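Local coordinates for glycosyl hydrolase family 62 protein (Coprinopsis cinerea, PDB 5B6T) that probably releases alpha-L-arabinofuranosyl side chains from arabinoxylan by hydrolysis, as an alpha-L-arabinofuranosidase of glycoside hydrolase family 62, at residues Y96-S107 with W118-G127. Residues are numbered along the deposited sequence; the frame is centred on the assembly and turned at random.
Sequences YLVYQNGNAAYS and WTAPRTFYSG
Tyr106 and Arg122 exchange both backbone N-H...O bonds as an antiparallel hydrogen-bonded pair, Ala105 and Thr123 form the adjoining non-hydrogen-bonded pair, and Phe124 N continues the ladder to Ala104 O (2.9 Å). On the sheet face that carries Tyr106 and Arg122, Tyr106 CD1 lies 3.5 Å above the centre of the Phe124 ring, the two planes inclined at 36°. Val98 CG2 meets the edge of that ring in its plane, a compact branched side chain against the flat phenyl. Arg122 lays CB over the tyrosine face, while its extended chain carries the guanidinium away. Water 2 links Tyr106 OH to Thr123 O. Strand 122-123 is an edge strand of the four-stranded antiparallel sheet, next to hairpin 94-109, in one blade of the five-bladed beta-propeller characteristic of GH62. Phe178 adds another ring against Phe124. On the other face, Ser107 OG accepts from Tyr99 OH and donates to Thr119 O (2.6 Å), so one small hydroxyl serves as acceptor and donor; Pro121 packs beside that phenol. Leu97 CB lies over one face of the six-membered ring of Trp118, a CH-pi contact for which the broad indole offers a flat surface. At the hairpin turn, Asn101 OD1 accepts from Asn103 N in an Asx turn. Asn103, its CG swung opposite the backbone N (chi1 -159°), sends ND2 to Tyr125 O (3.0 Å), approaching above the carbonyl plane, opposite Thr123 OG1, while OD1 takes Ala104 N. A leucine here would probably leave Tyr125 O with Thr123 OG1 alone of these two donors and Ala104 N without its side-chain acceptor.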
# COMPACT_ATOMS: atom_id res chain seq x y z
N TYR A 96 9.55 10.83 2.79
CA TYR A 96 10.09 9.48 2.73
C TYR A 96 9.31 8.68 1.72
O TYR A 96 8.07 8.86 1.59
CB TYR A 96 10.04 8.78 4.10
CG TYR A 96 11.17 9.14 5.02
CD1 TYR A 96 11.26 10.38 5.60
CD2 TYR A 96 12.18 8.22 5.29
CE1 TYR A 96 12.33 10.73 6.41
CE2 TYR A 96 13.24 8.55 6.09
CZ TYR A 96 13.32 9.79 6.65
OH TYR A 96 14.40 10.13 7.46
N LEU A 97 10.03 7.80 1.03
CA LEU A 97 9.45 6.78 0.14
C LEU A 97 10.01 5.44 0.63
O LEU A 97 11.23 5.21 0.55
CB LEU A 97 9.86 7.03 -1.31
CG LEU A 97 9.10 6.22 -2.35
CD1 LEU A 97 7.61 6.61 -2.42
CD2 LEU A 97 9.74 6.33 -3.74
N VAL A 98 9.12 4.65 1.23
CA VAL A 98 9.41 3.37 1.81
C VAL A 98 9.04 2.30 0.79
O VAL A 98 8.03 2.43 0.08
CB VAL A 98 8.64 3.20 3.13
CG1 VAL A 98 8.68 1.76 3.64
CG2 VAL A 98 9.21 4.14 4.16
N TYR A 99 9.87 1.27 0.66
CA TYR A 99 9.66 0.20 -0.33
C TYR A 99 10.57 -0.98 0.03
O TYR A 99 11.32 -0.92 1.02
CB TYR A 99 9.95 0.71 -1.77
CG TYR A 99 11.31 1.39 -1.88
CD1 TYR A 99 11.43 2.75 -1.68
CD2 TYR A 99 12.45 0.69 -2.25
CE1 TYR A 99 12.64 3.39 -1.76
CE2 TYR A 99 13.68 1.32 -2.35
CZ TYR A 99 13.77 2.69 -2.13
OH TYR A 99 14.98 3.35 -2.19
N GLN A 100 10.49 -2.03 -0.78
CA GLN A 100 11.35 -3.21 -0.56
C GLN A 100 12.36 -3.33 -1.69
O GLN A 100 12.09 -2.99 -2.85
CB GLN A 100 10.50 -4.48 -0.49
CG GLN A 100 9.87 -4.88 -1.81
CD GLN A 100 8.44 -5.37 -1.72
OE1 GLN A 100 7.66 -4.95 -0.88
NE2 GLN A 100 8.08 -6.26 -2.60
N ASN A 101 13.54 -3.80 -1.35
CA ASN A 101 14.60 -4.05 -2.30
C ASN A 101 15.29 -5.38 -2.01
O ASN A 101 16.43 -5.59 -2.46
CB ASN A 101 15.63 -2.91 -2.28
CG ASN A 101 16.45 -2.88 -1.01
OD1 ASN A 101 16.07 -3.46 0.02
ND2 ASN A 101 17.57 -2.17 -1.07
N GLY A 102 14.62 -6.27 -1.30
CA GLY A 102 15.25 -7.45 -0.67
C GLY A 102 15.39 -7.27 0.85
O GLY A 102 15.39 -8.25 1.64
N ASN A 103 15.50 -6.00 1.25
CA ASN A 103 15.42 -5.56 2.64
C ASN A 103 14.23 -4.58 2.74
O ASN A 103 13.52 -4.36 1.74
CB ASN A 103 16.78 -4.91 3.00
CG ASN A 103 17.05 -4.85 4.50
OD1 ASN A 103 16.17 -4.71 5.36
ND2 ASN A 103 18.33 -4.86 4.82
N ALA A 104 14.00 -4.03 3.91
CA ALA A 104 13.07 -2.92 4.10
C ALA A 104 13.85 -1.64 3.85
O ALA A 104 14.80 -1.35 4.56
CB ALA A 104 12.52 -2.94 5.52
N ALA A 105 13.45 -0.89 2.83
CA ALA A 105 14.24 0.24 2.33
C ALA A 105 13.51 1.56 2.30
O ALA A 105 12.26 1.62 2.41
CB ALA A 105 14.77 -0.08 0.95
N TYR A 106 14.28 2.64 2.15
CA TYR A 106 13.68 3.95 1.99
C TYR A 106 14.58 4.91 1.24
O TYR A 106 15.82 4.76 1.25
CB TYR A 106 13.32 4.56 3.35
CG TYR A 106 14.54 4.87 4.20
CD1 TYR A 106 15.09 3.87 5.02
CD2 TYR A 106 15.15 6.11 4.16
CE1 TYR A 106 16.21 4.11 5.78
CE2 TYR A 106 16.27 6.38 4.95
CZ TYR A 106 16.80 5.37 5.72
OH TYR A 106 17.92 5.61 6.50
N SER A 107 13.93 5.88 0.59
CA SER A 107 14.58 7.07 0.03
C SER A 107 13.98 8.31 0.67
O SER A 107 12.87 8.28 1.21
CB SER A 107 14.37 7.13 -1.49
OG SER A 107 14.97 6.03 -2.12
N TRP A 118 14.84 11.68 -5.49
CA TRP A 118 14.80 10.56 -4.53
C TRP A 118 16.14 9.87 -4.39
O TRP A 118 16.77 9.45 -5.38
CB TRP A 118 13.72 9.57 -4.93
CG TRP A 118 12.33 10.14 -4.76
CD1 TRP A 118 11.50 10.60 -5.74
CD2 TRP A 118 11.63 10.33 -3.52
NE1 TRP A 118 10.33 11.06 -5.20
CE2 TRP A 118 10.38 10.91 -3.83
CE3 TRP A 118 11.94 10.05 -2.20
CZ2 TRP A 118 9.44 11.22 -2.85
CZ3 TRP A 118 11.02 10.35 -1.22
CH2 TRP A 118 9.76 10.90 -1.55
N THR A 119 16.58 9.73 -3.14
CA THR A 119 17.91 9.21 -2.83
C THR A 119 18.07 7.75 -3.18
O THR A 119 17.11 6.99 -3.30
CB THR A 119 18.24 9.42 -1.34
OG1 THR A 119 17.21 8.84 -0.50
CG2 THR A 119 18.39 10.88 -1.01
N ALA A 120 19.33 7.33 -3.34
CA ALA A 120 19.66 5.93 -3.45
C ALA A 120 19.22 5.19 -2.17
O ALA A 120 19.21 5.78 -1.12
CB ALA A 120 21.17 5.78 -3.63
N PRO A 121 18.84 3.91 -2.29
CA PRO A 121 18.19 3.24 -1.15
C PRO A 121 19.08 3.13 0.09
O PRO A 121 20.33 2.89 -0.02
CB PRO A 121 17.88 1.85 -1.67
CG PRO A 121 17.82 1.98 -3.14
CD PRO A 121 18.83 3.06 -3.48
N ARG A 122 18.46 3.35 1.25
CA ARG A 122 19.03 2.96 2.56
C ARG A 122 18.09 1.93 3.18
O ARG A 122 16.95 1.80 2.73
CB ARG A 122 19.21 4.18 3.47
CG ARG A 122 20.35 5.09 3.02
CD ARG A 122 20.34 6.39 3.82
NE ARG A 122 21.41 7.31 3.45
CZ ARG A 122 22.27 7.90 4.29
NH1 ARG A 122 22.21 7.69 5.61
NH2 ARG A 122 23.20 8.73 3.80
N THR A 123 18.55 1.17 4.16
CA THR A 123 17.70 0.16 4.77
C THR A 123 17.42 0.42 6.26
O THR A 123 18.23 1.06 6.95
CB THR A 123 18.24 -1.25 4.58
OG1 THR A 123 19.53 -1.35 5.19
CG2 THR A 123 18.35 -1.60 3.10
N PHE A 124 16.26 -0.06 6.73
CA PHE A 124 15.83 0.09 8.11
C PHE A 124 16.46 -0.97 9.03
O PHE A 124 16.42 -0.85 10.26
CB PHE A 124 14.30 -0.05 8.18
CG PHE A 124 13.52 1.12 7.63
CD1 PHE A 124 13.58 2.36 8.24
CD2 PHE A 124 12.70 0.96 6.50
CE1 PHE A 124 12.84 3.41 7.77
CE2 PHE A 124 11.94 2.04 6.04
CZ PHE A 124 12.02 3.26 6.67
N TYR A 125 16.95 -2.06 8.44
CA TYR A 125 17.61 -3.12 9.18
C TYR A 125 18.90 -3.50 8.46
O TYR A 125 19.02 -3.30 7.27
CB TYR A 125 16.75 -4.39 9.21
CG TYR A 125 15.31 -4.26 9.72
CD1 TYR A 125 15.02 -4.38 11.07
CD2 TYR A 125 14.25 -4.13 8.83
CE1 TYR A 125 13.72 -4.32 11.51
CE2 TYR A 125 12.96 -4.08 9.25
CZ TYR A 125 12.68 -4.19 10.58
OH TYR A 125 11.36 -4.17 10.99
N SER A 126 19.81 -4.14 9.17
CA SER A 126 21.04 -4.60 8.53
C SER A 126 20.84 -5.84 7.61
O SER A 126 21.64 -6.10 6.71
CB SER A 126 22.12 -4.82 9.61
OG SER A 126 21.79 -5.97 10.38
N GLY A 127 19.74 -6.55 7.79
CA GLY A 127 19.39 -7.71 7.00
C GLY A 127 18.03 -8.17 7.45
O GLY A 127 17.44 -7.54 8.31
O HOH W 1 17.84 6.65 1.12
O HOH W 2 18.95 3.82 7.92